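Local coordinates for protein NDP-N-acetyl-D-galactosaminuronic acid dehydrogenase (Methanosarcina mazei Go1, PDB 3G79) that probably oxidises the sugar of a UDP-N-acetylhexosamine, most likely UDP-N-acetylmannosamine, to its uronic acid, reducing two molecules of NAD+ in the process, at residues D128-V133 with E155-Q160; V143-E146 with G152-E155. All coordinates share one frame; numbering follows the deposited sequence.

Interaction 1 of 2, residues D128-V133 with E155-Q160; sequences DGIRNV and EGMAKQ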
loop_
_atom_site.group_PDB
_atom_site.type_symbol
_atom_site.label_atom_id
_atom_site.label_comp_id
_atom_site.label_asym_id
_atom_site.label_seq_id
_atom_site.Cartn_x
_atom_site.Cartn_y
_atom_site.Cartn_z
ATOM N N ASP A 128 -23.461 14.623 -25.489
ATOM C CA ASP A 128 -23.766 15.367 -26.699
ATOM C C ASP A 128 -22.717 15.106 -27.766
ATOM O O ASP A 128 -23.054 14.942 -28.924
ATOM C CB ASP A 128 -23.818 16.852 -26.415
ATOM C CG ASP A 128 -25.210 17.336 -26.081
ATOM O OD1 ASP A 128 -25.951 16.633 -25.332
ATOM O OD2 ASP A 128 -25.545 18.435 -26.580
ATOM N N GLY A 129 -21.440 15.068 -27.363
ATOM C CA GLY A 129 -20.347 14.807 -28.311
ATOM C C GLY A 129 -20.393 13.430 -28.946
ATOM O O GLY A 129 -20.119 13.270 -30.122
ATOM N N ILE A 130 -20.734 12.431 -28.145
ATOM C CA ILE A 130 -20.797 11.055 -28.582
ATOM C C ILE A 130 -21.887 10.959 -29.630
ATOM O O ILE A 130 -21.654 10.432 -30.729
ATOM C CB ILE A 130 -21.027 10.087 -27.377
ATOM C CG1 ILE A 130 -19.871 10.214 -26.390
ATOM C CG2 ILE A 130 -21.056 8.661 -27.839
ATOM C CD1 ILE A 130 -20.102 9.564 -25.025
ATOM N N ARG A 131 -23.068 11.483 -29.304
ATOM C CA ARG A 131 -24.144 11.641 -30.279
ATOM C C ARG A 131 -23.599 12.257 -31.575
ATOM O O ARG A 131 -23.699 11.664 -32.648
ATOM C CB ARG A 131 -25.292 12.462 -29.691
ATOM C CG ARG A 131 -26.162 11.724 -28.607
ATOM C CD ARG A 131 -27.668 12.142 -28.648
ATOM N NE ARG A 131 -28.456 11.928 -27.423
ATOM C CZ ARG A 131 -28.604 12.841 -26.453
ATOM N NH1 ARG A 131 -29.375 12.589 -25.391
ATOM N NH2 ARG A 131 -27.976 14.025 -26.526
ATOM N N ASN A 132 -22.971 13.422 -31.508
ATOM C CA ASN A 132 -22.444 13.984 -32.748
ATOM C C ASN A 132 -21.544 13.022 -33.508
ATOM O O ASN A 132 -21.700 12.845 -34.738
ATOM C CB ASN A 132 -21.728 15.285 -32.506
ATOM C CG ASN A 132 -22.656 16.466 -32.565
ATOM O OD1 ASN A 132 -22.354 17.486 -31.973
ATOM N ND2 ASN A 132 -23.786 16.352 -33.295
ATOM N N VAL A 133 -20.604 12.404 -32.780
ATOM C CA VAL A 133 -19.827 11.302 -33.342
ATOM C C VAL A 133 -20.703 10.191 -33.971
ATOM O O VAL A 133 -20.564 9.896 -35.169
ATOM C CB VAL A 133 -18.834 10.744 -32.316
ATOM C CG1 VAL A 133 -18.134 9.470 -32.841
ATOM C CG2 VAL A 133 -17.835 11.801 -32.027
ATOM N N GLU A 155 -18.407 0.204 -22.808
ATOM C CA GLU A 155 -19.174 -0.957 -23.290
ATOM C C GLU A 155 -20.670 -0.752 -23.054
ATOM O O GLU A 155 -21.492 -1.469 -23.606
ATOM C CB GLU A 155 -18.751 -2.245 -22.574
ATOM C CG GLU A 155 -17.278 -2.606 -22.678
ATOM C CD GLU A 155 -16.969 -3.485 -23.855
ATOM O OE1 GLU A 155 -17.901 -3.748 -24.658
ATOM O OE2 GLU A 155 -15.798 -3.911 -24.003
ATOM N N GLY A 156 -21.020 0.211 -22.217
ATOM C CA GLY A 156 -22.406 0.497 -21.923
ATOM C C GLY A 156 -22.912 1.647 -22.762
ATOM O O GLY A 156 -23.155 1.481 -23.939
ATOM N N MET A 157 -23.047 2.828 -22.176
ATOM C CA MET A 157 -23.782 3.867 -22.883
ATOM C C MET A 157 -23.047 4.470 -24.053
ATOM O O MET A 157 -23.677 4.909 -25.009
ATOM C CB MET A 157 -24.390 4.956 -21.965
ATOM C CG MET A 157 -23.492 5.641 -20.958
ATOM S SD MET A 157 -23.978 7.400 -20.754
ATOM C CE MET A 157 -22.631 8.055 -21.770
ATOM N N ALA A 158 -21.723 4.466 -23.993
ATOM C CA ALA A 158 -20.949 5.039 -25.068
ATOM C C ALA A 158 -21.290 4.272 -26.325
ATOM O O ALA A 158 -21.788 4.879 -27.258
ATOM C CB ALA A 158 -19.473 5.017 -24.764
ATOM N N LYS A 159 -21.137 2.951 -26.329
ATOM C CA LYS A 159 -21.502 2.182 -27.540
ATOM C C LYS A 159 -23.013 2.209 -27.940
ATOM O O LYS A 159 -23.331 2.197 -29.121
ATOM C CB LYS A 159 -20.949 0.757 -27.492
ATOM C CG LYS A 159 -21.970 -0.316 -27.235
ATOM C CD LYS A 159 -21.367 -1.520 -26.545
ATOM C CE LYS A 159 -20.666 -2.446 -27.513
ATOM N NZ LYS A 159 -19.349 -2.797 -26.917
ATOM N N GLN A 160 -23.929 2.216 -26.972
ATOM C CA GLN A 160 -25.350 2.335 -27.260
ATOM C C GLN A 160 -25.623 3.605 -28.101
ATOM O O GLN A 160 -26.098 3.522 -29.212
ATOM C CB GLN A 160 -26.169 2.307 -25.961
ATOM C CG GLN A 160 -26.854 0.959 -25.639
ATOM C CD GLN A 160 -26.068 0.030 -24.679
ATOM O OE1 GLN A 160 -26.612 -0.427 -23.663
ATOM N NE2 GLN A 160 -24.803 -0.263 -25.009
#
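Ile130 meets Ala158 and Met157 where helices 124-136 and 154-166 lie beside each other, and its two branches do separate jobs. The CG2 methyl rests against the backbone of the second helix, 3.9 Å from Ala158 O. The other branch runs out through CG1, where chi2 of 167° stretches it away from CA and carries CD1 to within 4.4 Å of Met157 CE. CD1 also stands 4.6 Å from Ala158 CB. The contact is purely one of van der Waals packing, and it is a loose one, with about 100 Å² buried in all.

The residue types fit this geometry. Ala158 is small, so its helix presents bare backbone to the branched isoleucine. Met157 sets out alongside the interface rather than into it, and its flexible thioether then bends the terminal methyl back over the end of Ile130. Its chi1 of 52° places CG beside both the backbone N and the carbonyl carbon.

Further out, Ile130 also packs on Ile161 and Leu162, one turn further along helix 154-166, and on Leu107 of the central sheet. Both helices sit on strand 142-145, Val133 against Val143 and Ala158 against Leu145. Polar residues occupy other faces: Arg131 NH2 pairs with Asp128 OD1 at 3.5 Å, a long salt bridge, while Lys159 NZ reaches Glu155 OE1 at 2.8 Å, a salt bridge whose hydrogen bond is weak. Each pair links residues of its own helix.

Such amphipathic helices, neighbours on one face of the parallel part of the sheet and joined by aliphatic side chains, are the outer layer of a Rossmann fold, here the NAD-binding domain of a UDP-glucose/GDP-mannose dehydrogenase.

Interaction 2 of 2, residues V143-E146 with G152-E155; sequences VVLE and GTTE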
loop_
_atom_site.group_PDB
_atom_site.type_symbol
_atom_site.label_atom_id
_atom_site.label_comp_id
_atom_site.label_asym_id
_atom_site.label_seq_id
_atom_site.Cartn_x
_atom_site.Cartn_y
_atom_site.Cartn_z
ATOM N N VAL A 143 -13.134 5.406 -32.711
ATOM C CA VAL A 143 -13.620 6.379 -31.756
ATOM C C VAL A 143 -12.930 6.129 -30.441
ATOM O O VAL A 143 -12.813 4.974 -29.981
ATOM C CB VAL A 143 -15.178 6.260 -31.595
ATOM C CG1 VAL A 143 -15.707 7.273 -30.642
ATOM C CG2 VAL A 143 -15.880 6.433 -32.941
ATOM N N VAL A 144 -12.451 7.195 -29.824
ATOM C CA VAL A 144 -11.816 7.080 -28.519
ATOM C C VAL A 144 -12.419 8.005 -27.457
ATOM O O VAL A 144 -12.445 9.224 -27.614
ATOM C CB VAL A 144 -10.285 7.369 -28.556
ATOM C CG1 VAL A 144 -9.637 6.925 -27.236
ATOM C CG2 VAL A 144 -9.633 6.625 -29.678
ATOM N N LEU A 145 -12.857 7.407 -26.351
ATOM C CA LEU A 145 -13.174 8.179 -25.167
ATOM C C LEU A 145 -11.903 8.561 -24.406
ATOM O O LEU A 145 -11.232 7.686 -23.813
ATOM C CB LEU A 145 -14.124 7.415 -24.252
ATOM C CG LEU A 145 -15.528 7.017 -24.751
ATOM C CD1 LEU A 145 -16.518 6.879 -23.606
ATOM C CD2 LEU A 145 -16.056 8.039 -25.693
ATOM N N GLU A 146 -11.607 9.870 -24.420
ATOM C CA GLU A 146 -10.534 10.447 -23.615
ATOM C C GLU A 146 -11.018 11.067 -22.291
ATOM O O GLU A 146 -10.236 11.163 -21.358
ATOM C CB GLU A 146 -9.709 11.478 -24.412
ATOM C CG GLU A 146 -8.823 10.890 -25.494
ATOM C CD GLU A 146 -8.024 11.951 -26.275
ATOM O OE1 GLU A 146 -8.525 13.091 -26.452
ATOM O OE2 GLU A 146 -6.898 11.643 -26.718
ATOM N N GLY A 152 -17.733 0.933 -17.066
ATOM C CA GLY A 152 -18.900 0.372 -17.734
ATOM C C GLY A 152 -19.471 1.326 -18.772
ATOM O O GLY A 152 -20.342 0.964 -19.539
ATOM N N THR A 153 -18.965 2.552 -18.793
ATOM C CA THR A 153 -19.402 3.560 -19.752
ATOM C C THR A 153 -19.087 3.193 -21.234
ATOM O O THR A 153 -19.992 3.195 -22.095
ATOM C CB THR A 153 -18.816 4.928 -19.349
ATOM O OG1 THR A 153 -19.152 5.204 -17.972
ATOM C CG2 THR A 153 -19.309 6.044 -20.291
ATOM N N THR A 154 -17.831 2.853 -21.535
ATOM C CA THR A 154 -17.476 2.460 -22.892
ATOM C C THR A 154 -18.374 1.362 -23.474
ATOM O O THR A 154 -19.010 1.578 -24.522
ATOM C CB THR A 154 -16.003 2.077 -23.024
ATOM O OG1 THR A 154 -15.241 3.121 -22.458
ATOM C CG2 THR A 154 -15.578 1.949 -24.498
ATOM N N GLU A 155 -18.407 0.204 -22.808
ATOM C CA GLU A 155 -19.174 -0.957 -23.290
ATOM C C GLU A 155 -20.670 -0.752 -23.054
ATOM O O GLU A 155 -21.492 -1.469 -23.606
ATOM C CB GLU A 155 -18.751 -2.245 -22.574
ATOM C CG GLU A 155 -17.278 -2.606 -22.678
ATOM C CD GLU A 155 -16.969 -3.485 -23.855
ATOM O OE1 GLU A 155 -17.901 -3.748 -24.658
ATOM O OE2 GLU A 155 -15.798 -3.911 -24.003
#
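Leu145 swings its CG beside the backbone N and opposite the carbonyl carbon (chi1 -62°), and the chain then extends so that CD1 leads toward Thr153 and Thr154. Thr154 has a similar first torsion of -51°, which sets OG1 beside its own N. The side chains of Leu145 and Thr154 pass each other in opposite directions, so that Leu145 CD1 comes 4.1 Å from Thr154 OG1. The same methyl lies 4.4 Å from Thr153 CG2, the apolar arm of the first threonine.

Leucine suits the end of strand 142-145 because it is long enough to carry one methyl, CD1, from the sheet to the start of helix 154-166. Thr153 suits the other side by turning its methyl to the leucine while OG1 hydrogen-bonds Thr150 O in the connecting loop; Thr154 instead turns its OG1 side to CD1. Glu232 of helix 228-258 secures the helix start, its carboxylate accepting from Gly152 N through OE1 and from Thr154 N through OE2. Gly152, with phi of 106°, readily takes the turn leading into the helix. Leu145 O meanwhile is bonded to His178 ND1 on the adjacent strand.

Chemically, then, the contact itself is only van der Waals. Both threonine hydroxyls have hydrogen-bond partners elsewhere, which lets these buried residues lie against a hydrocarbon tip without leaving a polar group stranded.

Interactions 1 and 2 lie about 8 Å apart between centres, in the NAD-binding domain. Along the chain the order is helix 124-136, strand 142-145, helix 154-166; the strand leads to the second helix and on to strand 175-178 as a beta-alpha-beta unit. Helix 154-166 serves both, and Glu155 belongs to both. Interaction 2 packs the start of that helix on the strand end, while interaction 1 sets its next turn against the neighbouring helix. Ala158 CB on Leu145 CD1 (3.7 Å) joins the two into one continuous hydrophobic layer over the sheet. Separately, a probable hydrogen bond from Ala158 N to Thr153 O (2.9 Å) links them along the helix's own backbone.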